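Long-range contacts in thioesterase (Streptomyces sp. WAC02707, PDB 6VAP), which probably hydrolyses stalled or unwanted acyl groups from carrier domains of the borrelidin polyketide synthase, as type II thioesterases do: residues Asp11-Gln16 against Leu54-Pro59; Gln26-Pro31 against Gln90-Phe95; Pro69-Asp74 against Asp177-Glu182; Asn78-Val83 against Phe105-Arg110. All coordinates share one frame; numbering follows the deposited sequence.

In the fold
Interactions 1 and 2 lie side by side in the central sheet, their centres about 12 Å apart: strand 52-56 pairs antiparallel with the edge strand 14-15 and parallel with 26-30, which pairs in turn with 92-97. Interaction 4 packs helix 73-87 against helix 99-113 over L30 and L94, its centre about 12 Å from that of interaction 2. Interaction 3, about 14 Å from interaction 4 between centres, joins the start of helix 73-87 to helix 167-182, and the D74–R110 salt bridge links the two. Along the chain, interactions 1 and 2 alternate their segments, whereas 3 begins after 1 has closed and encloses 4. Together they tie one end of the alpha/beta-hydrolase sheet to three helices.

Interaction 1 of 4, residues Asp11-Gln16 against Leu54-Pro59; sequences DVWIRQ and LAVQYP
An antiparallel strand pairing ties I14 and R15, on an outermost strand of the central sheet, to V56 and A55 of its neighbour 52-56. R15 and A55 form the hydrogen-bonded pair: R15 N gives to A55 O at 2.7 Å, and A55 N returns a bond to R15 O at 2.9 Å. I14 and V56 make the non-hydrogen-bonded pair next to it, and beyond the strand Q57 N reaches W13 O at 2.8 Å and 170°.

On the face of I14, its CG2 branch rests on L54 CB at 3.7 Å, while V83 and L84 of helix 73-87 also pack on the isoleucine. W13 swings its indole along the partner segment: CH2 lies 3.6 Å from P59 CD, and V56 CG1 sits at the ring edge near CE3. R64 adds a cation-pi contact to the same ring. In this alpha/beta-hydrolase sheet, 14-15 is the one antiparallel strand and lies at an edge. The turn leading into it is an Asx motif, D11 OD1 accepting from I14 N at 2.6 Å.

On the face of R15 and A55 the arginine chain bends at chi2 (-63°) and folds back over its own turn, where NH2 donates to V12 O at 2.7 Å, nearly in the guanidinium plane. One face of that group is covered by the CB and CG of Q57, with CG 3.6 Å from NH2. D63 forms a salt bridge with R15 and also accepts from Q57 NE2, whose amide is further held by Q62 and A37.

Interaction 2 of 4, residues Gln26-Pro31 against Gln90-Phe95; sequences QLICLP and QPVALF
Two neighbouring parallel strands of the alpha/beta-hydrolase sheet meet here, 26-30 and 92-95, the latter continuing toward G96, S98 and G100, which fit a nucleophile elbow. Their axes run 4.6 Å apart at 20°. The ladder starts at Q26 N, which donates to P91 O, just after the cis peptide bond that precedes P91. A93 N gives to Q26 O, I28 N to A93 O and F95 N to I28 O; L30 N closes the series on F95 O at 2.8 Å.

On the face carrying I28, V92 and L94, the isoleucine's CD1 sits in the notch formed by two methyls. It lies 3.4 Å from V92 CG2 and 3.3 Å from L94 CD2, both short for carbon-carbon contacts. I28 CG1 stands anti to the carbonyl carbon (chi1 -56°), which sends CD1 back along its own strand, where the two methyls reach it; I28 and L94 run alongside each other in the same direction. The other face has looser contacts. L27 CD1 leans on F95 CB at 3.9 Å, the two side chains aligned, and helix 239-250 covers both through I246. L30 turns to the side of helix 99-113, its CD2 coming to 3.5 Å from F95 O.

The backbone N-H and C=O groups that face each other are paired between the strands, so on the I28 face only apolar groups need meet, in a contact that is buried.

Interaction 3 of 4, residues Pro69-Asp74 against Asp177-Glu182; sequences PLEDID and DYRAAE
E71 and R179 meet through their aliphatic parts: R179 CG stands anti to the backbone N (chi1 170°), an extended chi2 (173°) lays CD against E71, and a bend at chi3 (-72°) then turns the guanidinium aside. The contact joins the loop that enters helix 73-87 to the last turns of helix 167-182, which follows the unmodelled residues 152-165. Such a helix, inserted between strands 120-124 and 196-201, fits the lid region of alpha/beta-hydrolase thioesterases.

R179 CD comes 3.5 Å from E71 CB, the two side chains crossing at a slant. Their charged ends do not join: E71 OE1 stays 4.2 Å from R179 NE and well out of the guanidinium plane, an attraction of charges at most, while K68 takes E71 OE2 in a salt bridge. The inner part of the contact is closer to the backbone. A180 points its methyl toward the loop, with CB 3.7 Å from D72 N, and A180 CA sits 3.4 Å from E71 O in a CA-H...O contact. I73 lays CG1 against A180 O at 3.5 Å and is flanked by M99 of helix 99-113.

D72 occupies the N-cap of helix 73-87, its OD2 accepting from E75 N. D177, at the other end of the contact, is tied to R61 by a salt bridge and to the backbone of G34. Where the helix start faces the end of the other helix, one water bridges the gap: it accepts from I73 N at 3.0 Å and donates to A180 O at 2.6 Å.

Interaction 4 of 4, residues Asn78-Val83 against Phe105-Arg110; sequences NQLFPV and FELARR
Helices 78-83 and 105-110 cross at -54° with their axes 10.2 Å apart, F81 and L107 having the nearest CA atoms; the first is kinked at P82, whose N has no bond to the turn before.

F81 projects its ring onto the other helix, its CG anti to the backbone N (chi1 -171°). R110 CB stands over the middle of one ring face, 3.6 Å from the centroid and 2° off the normal, a CH-pi contact. F111 meets the same ring edge-to-face. Beyond CB the arginine extends to N78, which it grips side-on with two nitrogens: NH2 reaches N78 OD1 at 3.0 Å and NE reaches it at 3.1 Å. The oxygen lies in the guanidinium plane, yet both donors approach from the same face of the amide, NH2 from well above its plane. R110 NH1 turns to its own helix and pairs with E106 OE1 at 2.8 Å through the anti lone pair, also donating to E106 O. With D74 bound to NH2 as well, the guanidinium is fixed in rotation, and the two carboxylates probably favour its positive charge.

Nearer the sheet, L80 CD2 touches L107 CD1 at 3.6 Å, the leucines crossing at about a right angle above L30. Two helices packed side by side on one side of the central sheet, with L80 and L107 facing L30 of the strands, fit the layered arrangement of the alpha/beta-hydrolase fold.

Interaction 1 of 4, residues Asp11-Gln16 against Leu54-Pro59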
# COMPACT_ATOMS: atom_id res chain seq x y z
N ASP A 11 -15.06 -0.64 9.48
CA ASP A 11 -14.81 -1.69 10.45
C ASP A 11 -13.40 -1.49 11.02
O ASP A 11 -12.74 -0.48 10.76
CB ASP A 11 -14.99 -3.07 9.81
CG ASP A 11 -14.14 -3.26 8.56
OD1 ASP A 11 -12.92 -3.09 8.64
OD2 ASP A 11 -14.72 -3.56 7.49
N VAL A 12 -12.96 -2.46 11.82
CA VAL A 12 -11.67 -2.34 12.49
C VAL A 12 -10.55 -2.25 11.47
O VAL A 12 -9.56 -1.54 11.69
CB VAL A 12 -11.47 -3.52 13.46
CG1 VAL A 12 -11.22 -4.82 12.70
CG2 VAL A 12 -10.31 -3.24 14.40
N TRP A 13 -10.69 -2.94 10.33
CA TRP A 13 -9.63 -2.96 9.33
C TRP A 13 -9.75 -1.85 8.29
O TRP A 13 -8.75 -1.28 7.84
CB TRP A 13 -9.60 -4.31 8.59
CG TRP A 13 -8.96 -5.41 9.34
CD1 TRP A 13 -9.58 -6.36 10.13
CD2 TRP A 13 -7.59 -5.77 9.28
NE1 TRP A 13 -8.64 -7.24 10.62
CE2 TRP A 13 -7.42 -6.93 10.08
CE3 TRP A 13 -6.48 -5.25 8.60
CZ2 TRP A 13 -6.19 -7.53 10.27
CZ3 TRP A 13 -5.25 -5.86 8.79
CH2 TRP A 13 -5.12 -6.98 9.63
N ILE A 14 -10.97 -1.55 7.86
CA ILE A 14 -11.21 -0.78 6.65
C ILE A 14 -11.90 0.51 7.04
O ILE A 14 -13.04 0.47 7.53
CB ILE A 14 -12.05 -1.56 5.63
CG1 ILE A 14 -11.30 -2.85 5.24
CG2 ILE A 14 -12.32 -0.69 4.41
CD1 ILE A 14 -12.12 -3.83 4.46
N ARG A 15 -11.25 1.64 6.79
CA ARG A 15 -11.78 2.94 7.17
C ARG A 15 -12.26 3.65 5.90
O ARG A 15 -11.48 3.88 4.97
CB ARG A 15 -10.72 3.78 7.89
CG ARG A 15 -10.05 3.06 9.07
CD ARG A 15 -11.09 2.74 10.16
NE ARG A 15 -10.60 1.69 11.06
CZ ARG A 15 -10.03 1.91 12.23
NH1 ARG A 15 -9.85 3.15 12.67
NH2 ARG A 15 -9.63 0.87 12.97
N GLN A 16 -13.54 4.01 5.88
CA GLN A 16 -14.17 4.74 4.78
C GLN A 16 -14.42 6.15 5.29
O GLN A 16 -15.35 6.38 6.07
CB GLN A 16 -15.46 4.03 4.37
CG GLN A 16 -16.18 4.66 3.19
CD GLN A 16 -17.49 3.98 2.88
OE1 GLN A 16 -17.96 3.15 3.64
NE2 GLN A 16 -18.09 4.33 1.75
N LEU A 54 -10.99 3.31 0.38
CA LEU A 54 -10.96 2.47 1.57
C LEU A 54 -9.52 2.45 2.07
O LEU A 54 -8.61 2.04 1.34
CB LEU A 54 -11.44 1.06 1.26
CG LEU A 54 -12.87 0.97 0.73
CD1 LEU A 54 -13.23 -0.50 0.49
CD2 LEU A 54 -13.86 1.59 1.69
N ALA A 55 -9.33 2.86 3.31
CA ALA A 55 -7.99 2.97 3.88
C ALA A 55 -7.85 1.91 4.96
O ALA A 55 -8.73 1.74 5.81
CB ALA A 55 -7.75 4.38 4.43
N VAL A 56 -6.75 1.18 4.93
CA VAL A 56 -6.57 0.04 5.82
C VAL A 56 -5.84 0.50 7.07
O VAL A 56 -4.81 1.17 7.00
CB VAL A 56 -5.83 -1.09 5.10
CG1 VAL A 56 -5.62 -2.28 6.00
CG2 VAL A 56 -6.63 -1.51 3.84
N GLN A 57 -6.35 0.09 8.21
CA GLN A 57 -5.73 0.31 9.51
C GLN A 57 -5.15 -1.01 9.99
O GLN A 57 -5.89 -1.90 10.38
CB GLN A 57 -6.77 0.83 10.50
CG GLN A 57 -6.21 1.16 11.88
CD GLN A 57 -5.66 2.58 11.96
OE1 GLN A 57 -4.83 2.96 11.18
NE2 GLN A 57 -6.11 3.34 12.93
N TYR A 58 -3.83 -1.10 10.05
CA TYR A 58 -3.21 -2.32 10.56
C TYR A 58 -3.30 -2.38 12.08
O TYR A 58 -3.39 -1.34 12.75
CB TYR A 58 -1.75 -2.40 10.15
CG TYR A 58 -1.45 -2.09 8.70
CD1 TYR A 58 -2.18 -2.67 7.68
CD2 TYR A 58 -0.42 -1.22 8.36
CE1 TYR A 58 -1.88 -2.40 6.36
CE2 TYR A 58 -0.09 -0.98 7.08
CZ TYR A 58 -0.83 -1.56 6.05
OH TYR A 58 -0.48 -1.25 4.74
N PRO A 59 -3.31 -3.58 12.66
CA PRO A 59 -3.28 -3.69 14.12
C PRO A 59 -2.08 -2.98 14.71
O PRO A 59 -1.00 -2.91 14.11
CB PRO A 59 -3.19 -5.20 14.37
CG PRO A 59 -3.74 -5.83 13.11
CD PRO A 59 -3.34 -4.88 11.98

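Interaction 2 of 4, residues Gln26-Pro31 against Gln90-Phe95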
# COMPACT_ATOMS: atom_id res chain seq x y z
N GLN A 26 -13.83 1.35 -6.53
CA GLN A 26 -13.23 1.22 -5.20
C GLN A 26 -11.71 1.34 -5.27
O GLN A 26 -11.07 0.83 -6.19
CB GLN A 26 -13.59 -0.11 -4.54
CG GLN A 26 -14.97 -0.15 -3.91
CD GLN A 26 -15.19 -1.40 -3.09
OE1 GLN A 26 -14.44 -2.36 -3.20
NE2 GLN A 26 -16.23 -1.39 -2.27
N LEU A 27 -11.13 2.05 -4.31
CA LEU A 27 -9.69 2.17 -4.19
C LEU A 27 -9.30 1.74 -2.78
O LEU A 27 -9.72 2.35 -1.79
CB LEU A 27 -9.23 3.60 -4.48
CG LEU A 27 -7.73 3.82 -4.16
CD1 LEU A 27 -6.88 3.13 -5.17
CD2 LEU A 27 -7.37 5.28 -4.06
N ILE A 28 -8.54 0.66 -2.69
CA ILE A 28 -8.09 0.15 -1.40
C ILE A 28 -6.67 0.64 -1.21
O ILE A 28 -5.82 0.36 -2.06
CB ILE A 28 -8.14 -1.38 -1.37
CG1 ILE A 28 -9.57 -1.86 -1.70
CG2 ILE A 28 -7.72 -1.91 0.01
CD1 ILE A 28 -9.59 -3.27 -2.24
N CYS A 29 -6.40 1.34 -0.12
CA CYS A 29 -5.14 2.03 0.12
C CYS A 29 -4.42 1.41 1.30
O CYS A 29 -4.98 1.34 2.40
CB CYS A 29 -5.40 3.52 0.39
SG CYS A 29 -6.14 4.32 -1.03
N LEU A 30 -3.16 1.02 1.09
CA LEU A 30 -2.35 0.32 2.05
C LEU A 30 -1.27 1.26 2.54
O LEU A 30 -0.41 1.69 1.74
CB LEU A 30 -1.73 -0.94 1.43
CG LEU A 30 -2.67 -2.13 1.10
CD1 LEU A 30 -3.62 -2.46 2.19
CD2 LEU A 30 -3.48 -1.79 -0.22
N PRO A 31 -1.25 1.61 3.81
CA PRO A 31 -0.21 2.51 4.30
C PRO A 31 1.16 1.86 4.34
O PRO A 31 1.29 0.64 4.40
CB PRO A 31 -0.68 2.84 5.71
CG PRO A 31 -2.11 2.58 5.71
CD PRO A 31 -2.32 1.43 4.79
N GLN A 90 -16.19 -4.68 -7.65
CA GLN A 90 -15.51 -4.21 -8.85
C GLN A 90 -16.33 -3.10 -9.51
O GLN A 90 -17.55 -3.09 -9.43
CB GLN A 90 -15.31 -5.39 -9.80
CG GLN A 90 -14.56 -6.55 -9.14
CD GLN A 90 -14.42 -7.76 -10.05
OE1 GLN A 90 -13.57 -7.79 -10.94
NE2 GLN A 90 -15.26 -8.76 -9.82
N PRO A 91 -15.67 -2.16 -10.19
CA PRO A 91 -14.22 -2.08 -10.40
C PRO A 91 -13.48 -1.68 -9.14
O PRO A 91 -13.92 -0.77 -8.44
CB PRO A 91 -14.07 -1.01 -11.49
CG PRO A 91 -15.49 -0.74 -12.01
CD PRO A 91 -16.40 -1.08 -10.88
N VAL A 92 -12.37 -2.36 -8.85
CA VAL A 92 -11.58 -2.13 -7.65
C VAL A 92 -10.11 -2.00 -8.03
O VAL A 92 -9.60 -2.74 -8.88
CB VAL A 92 -11.78 -3.25 -6.61
CG1 VAL A 92 -11.41 -4.60 -7.21
CG2 VAL A 92 -10.99 -2.99 -5.35
N ALA A 93 -9.43 -1.05 -7.39
CA ALA A 93 -8.01 -0.85 -7.59
C ALA A 93 -7.33 -0.79 -6.22
O ALA A 93 -7.96 -0.49 -5.20
CB ALA A 93 -7.71 0.43 -8.37
N LEU A 94 -6.04 -1.11 -6.21
CA LEU A 94 -5.23 -1.09 -5.00
C LEU A 94 -4.10 -0.08 -5.12
O LEU A 94 -3.48 0.04 -6.18
CB LEU A 94 -4.66 -2.46 -4.71
CG LEU A 94 -5.58 -3.67 -4.97
CD1 LEU A 94 -4.85 -4.95 -4.77
CD2 LEU A 94 -6.80 -3.60 -4.06
N PHE A 95 -3.81 0.63 -4.03
CA PHE A 95 -2.71 1.57 -3.95
C PHE A 95 -1.94 1.29 -2.67
O PHE A 95 -2.52 1.27 -1.58
CB PHE A 95 -3.19 3.03 -3.98
CG PHE A 95 -2.09 4.02 -3.89
CD1 PHE A 95 -1.57 4.39 -2.68
CD2 PHE A 95 -1.58 4.62 -5.05
CE1 PHE A 95 -0.50 5.32 -2.62
CE2 PHE A 95 -0.56 5.52 -4.99
CZ PHE A 95 0.00 5.85 -3.76

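Interaction 3 of 4, residues Pro69-Asp74 against Asp177-Glu182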
# COMPACT_ATOMS: atom_id res chain seq x y z
N PRO A 69 0.75 -5.97 17.08
CA PRO A 69 1.02 -5.68 15.67
C PRO A 69 1.52 -6.92 14.93
O PRO A 69 2.21 -7.77 15.48
CB PRO A 69 2.09 -4.60 15.72
CG PRO A 69 2.76 -4.79 17.03
CD PRO A 69 1.72 -5.33 17.97
N LEU A 70 1.14 -7.01 13.67
CA LEU A 70 1.57 -8.12 12.83
C LEU A 70 2.99 -7.88 12.34
O LEU A 70 3.45 -6.75 12.21
CB LEU A 70 0.61 -8.29 11.65
CG LEU A 70 -0.82 -8.68 12.08
CD1 LEU A 70 -1.71 -8.78 10.85
CD2 LEU A 70 -0.80 -10.00 12.87
N GLU A 71 3.69 -8.97 12.05
CA GLU A 71 5.11 -8.93 11.73
C GLU A 71 5.43 -9.52 10.37
O GLU A 71 6.61 -9.72 10.07
CB GLU A 71 5.90 -9.68 12.82
CG GLU A 71 5.81 -9.05 14.19
CD GLU A 71 6.48 -9.88 15.27
OE1 GLU A 71 6.91 -11.01 14.96
OE2 GLU A 71 6.57 -9.41 16.41
N ASP A 72 4.43 -9.82 9.55
CA ASP A 72 4.62 -10.58 8.32
C ASP A 72 3.61 -10.07 7.32
O ASP A 72 2.43 -9.93 7.65
CB ASP A 72 4.46 -12.10 8.57
CG ASP A 72 4.49 -12.89 7.27
OD1 ASP A 72 5.55 -12.95 6.62
OD2 ASP A 72 3.44 -13.47 6.91
N ILE A 73 4.06 -9.82 6.09
CA ILE A 73 3.16 -9.35 5.04
C ILE A 73 2.11 -10.40 4.71
O ILE A 73 0.93 -10.09 4.52
CB ILE A 73 3.98 -8.97 3.80
CG1 ILE A 73 4.84 -7.72 4.07
CG2 ILE A 73 3.04 -8.73 2.60
CD1 ILE A 73 4.07 -6.45 3.92
N ASP A 74 2.52 -11.66 4.62
CA ASP A 74 1.55 -12.70 4.29
C ASP A 74 0.48 -12.84 5.37
O ASP A 74 -0.69 -13.12 5.06
CB ASP A 74 2.26 -14.04 4.09
CG ASP A 74 2.74 -14.22 2.66
OD1 ASP A 74 1.92 -14.07 1.73
OD2 ASP A 74 3.94 -14.52 2.46
N ASP A 177 5.91 -3.41 11.72
CA ASP A 177 5.74 -3.03 10.31
C ASP A 177 7.06 -3.15 9.56
O ASP A 177 7.12 -3.68 8.44
CB ASP A 177 5.22 -1.59 10.22
CG ASP A 177 3.73 -1.45 10.50
OD1 ASP A 177 3.06 -2.48 10.65
OD2 ASP A 177 3.26 -0.29 10.59
N TYR A 178 8.12 -2.59 10.13
CA TYR A 178 9.42 -2.72 9.50
C TYR A 178 9.84 -4.18 9.38
O TYR A 178 10.37 -4.60 8.34
CB TYR A 178 10.46 -1.91 10.28
CG TYR A 178 10.59 -0.48 9.74
CD1 TYR A 178 11.47 -0.18 8.69
CD2 TYR A 178 9.84 0.55 10.27
CE1 TYR A 178 11.59 1.11 8.21
CE2 TYR A 178 9.95 1.85 9.78
CZ TYR A 178 10.83 2.13 8.76
OH TYR A 178 10.94 3.41 8.29
N ARG A 179 9.63 -4.95 10.44
CA ARG A 179 9.95 -6.37 10.36
C ARG A 179 9.25 -6.98 9.16
O ARG A 179 9.85 -7.74 8.39
CB ARG A 179 9.54 -7.06 11.67
CG ARG A 179 9.60 -8.59 11.62
CD ARG A 179 9.33 -9.21 12.99
NE ARG A 179 10.45 -9.01 13.90
CZ ARG A 179 11.59 -9.69 13.83
NH1 ARG A 179 11.76 -10.61 12.89
NH2 ARG A 179 12.56 -9.44 14.70
N ALA A 180 7.97 -6.63 8.96
CA ALA A 180 7.22 -7.20 7.85
C ALA A 180 7.83 -6.77 6.54
O ALA A 180 7.96 -7.60 5.63
CB ALA A 180 5.75 -6.76 7.94
N ALA A 181 8.22 -5.48 6.43
CA ALA A 181 8.83 -4.97 5.20
C ALA A 181 10.18 -5.63 4.93
O ALA A 181 10.52 -5.90 3.77
CB ALA A 181 9.01 -3.44 5.28
N GLU A 182 10.98 -5.83 5.96
CA GLU A 182 12.35 -6.28 5.77
C GLU A 182 12.51 -7.79 5.69
O GLU A 182 13.47 -8.26 5.08
CB GLU A 182 13.23 -5.74 6.91
CG GLU A 182 13.60 -4.31 6.74
CD GLU A 182 14.28 -3.71 7.98
OE1 GLU A 182 13.76 -3.94 9.10
OE2 GLU A 182 15.33 -3.03 7.83
O HOH W 1 6.98 -9.99 5.66

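Interaction 4 of 4, residues Asn78-Val83 against Phe105-Arg110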
# COMPACT_ATOMS: atom_id res chain seq x y z
N ASN A 78 -3.29 -12.36 4.67
CA ASN A 78 -4.21 -13.45 4.93
C ASN A 78 -5.33 -13.01 5.86
O ASN A 78 -6.48 -13.42 5.68
CB ASN A 78 -3.44 -14.61 5.52
CG ASN A 78 -2.65 -15.38 4.47
OD1 ASN A 78 -2.96 -15.32 3.28
ND2 ASN A 78 -1.62 -16.12 4.92
N GLN A 79 -5.02 -12.21 6.87
CA GLN A 79 -6.06 -11.69 7.76
C GLN A 79 -6.91 -10.62 7.05
O GLN A 79 -8.13 -10.54 7.26
CB GLN A 79 -5.43 -11.09 9.02
CG GLN A 79 -4.88 -12.13 9.98
CD GLN A 79 -4.60 -11.56 11.35
OE1 GLN A 79 -5.33 -10.71 11.85
NE2 GLN A 79 -3.53 -12.01 11.96
N LEU A 80 -6.28 -9.80 6.20
CA LEU A 80 -6.99 -8.68 5.61
C LEU A 80 -7.87 -9.13 4.45
O LEU A 80 -8.93 -8.53 4.23
CB LEU A 80 -5.99 -7.64 5.15
CG LEU A 80 -6.49 -6.48 4.34
CD1 LEU A 80 -7.57 -5.69 5.11
CD2 LEU A 80 -5.29 -5.57 4.00
N PHE A 81 -7.48 -10.17 3.73
CA PHE A 81 -8.21 -10.51 2.51
C PHE A 81 -9.65 -10.85 2.77
O PHE A 81 -10.50 -10.30 2.05
CB PHE A 81 -7.50 -11.65 1.78
CG PHE A 81 -8.06 -11.92 0.41
CD1 PHE A 81 -8.18 -10.89 -0.53
CD2 PHE A 81 -8.46 -13.19 0.06
CE1 PHE A 81 -8.71 -11.13 -1.77
CE2 PHE A 81 -8.97 -13.43 -1.20
CZ PHE A 81 -9.10 -12.40 -2.11
N PRO A 82 -10.00 -11.75 3.71
CA PRO A 82 -11.43 -12.05 3.95
C PRO A 82 -12.24 -10.82 4.29
O PRO A 82 -13.43 -10.76 3.95
CB PRO A 82 -11.39 -13.03 5.13
CG PRO A 82 -9.96 -13.43 5.29
CD PRO A 82 -9.12 -12.41 4.69
N VAL A 83 -11.65 -9.87 4.99
CA VAL A 83 -12.36 -8.65 5.33
C VAL A 83 -12.62 -7.82 4.08
O VAL A 83 -13.74 -7.37 3.83
CB VAL A 83 -11.57 -7.84 6.38
CG1 VAL A 83 -12.34 -6.59 6.79
CG2 VAL A 83 -11.29 -8.73 7.61
N PHE A 105 0.41 -5.81 -3.48
CA PHE A 105 0.69 -6.82 -4.48
C PHE A 105 0.22 -8.18 -4.03
O PHE A 105 -0.27 -8.96 -4.83
CB PHE A 105 2.18 -6.84 -4.79
CG PHE A 105 2.63 -8.11 -5.47
CD1 PHE A 105 2.45 -8.30 -6.85
CD2 PHE A 105 3.29 -9.07 -4.77
CE1 PHE A 105 2.89 -9.44 -7.46
CE2 PHE A 105 3.73 -10.21 -5.38
CZ PHE A 105 3.53 -10.40 -6.73
N GLU A 106 0.44 -8.51 -2.76
CA GLU A 106 0.01 -9.79 -2.21
C GLU A 106 -1.50 -9.89 -2.20
O GLU A 106 -2.05 -10.96 -2.50
CB GLU A 106 0.60 -9.95 -0.81
CG GLU A 106 2.07 -10.27 -0.77
CD GLU A 106 2.37 -11.62 -1.43
OE1 GLU A 106 1.44 -12.44 -1.51
OE2 GLU A 106 3.51 -11.83 -1.88
N LEU A 107 -2.18 -8.80 -1.86
CA LEU A 107 -3.64 -8.77 -1.93
C LEU A 107 -4.12 -8.93 -3.36
O LEU A 107 -5.08 -9.66 -3.62
CB LEU A 107 -4.18 -7.46 -1.33
CG LEU A 107 -3.95 -7.31 0.15
CD1 LEU A 107 -4.23 -5.84 0.61
CD2 LEU A 107 -4.89 -8.26 0.90
N ALA A 108 -3.39 -8.35 -4.31
CA ALA A 108 -3.77 -8.52 -5.71
C ALA A 108 -3.69 -9.98 -6.13
O ALA A 108 -4.57 -10.50 -6.82
CB ALA A 108 -2.89 -7.64 -6.59
N ARG A 109 -2.61 -10.65 -5.74
CA ARG A 109 -2.47 -12.06 -6.02
C ARG A 109 -3.65 -12.84 -5.50
O ARG A 109 -4.15 -13.73 -6.19
CB ARG A 109 -1.18 -12.59 -5.36
CG ARG A 109 0.08 -12.42 -6.13
CD ARG A 109 1.28 -12.95 -5.32
NE ARG A 109 2.22 -13.69 -6.16
CZ ARG A 109 3.27 -14.34 -5.70
NH1 ARG A 109 3.49 -14.37 -4.39
NH2 ARG A 109 4.08 -14.94 -6.53
N ARG A 110 -4.13 -12.50 -4.30
CA ARG A 110 -5.26 -13.22 -3.71
C ARG A 110 -6.60 -12.88 -4.38
O ARG A 110 -7.48 -13.74 -4.51
CB ARG A 110 -5.30 -12.90 -2.22
CG ARG A 110 -4.20 -13.57 -1.44
CD ARG A 110 -3.85 -12.78 -0.20
NE ARG A 110 -2.96 -13.55 0.70
CZ ARG A 110 -1.63 -13.62 0.55
NH1 ARG A 110 -1.05 -13.02 -0.48
NH2 ARG A 110 -0.90 -14.32 1.40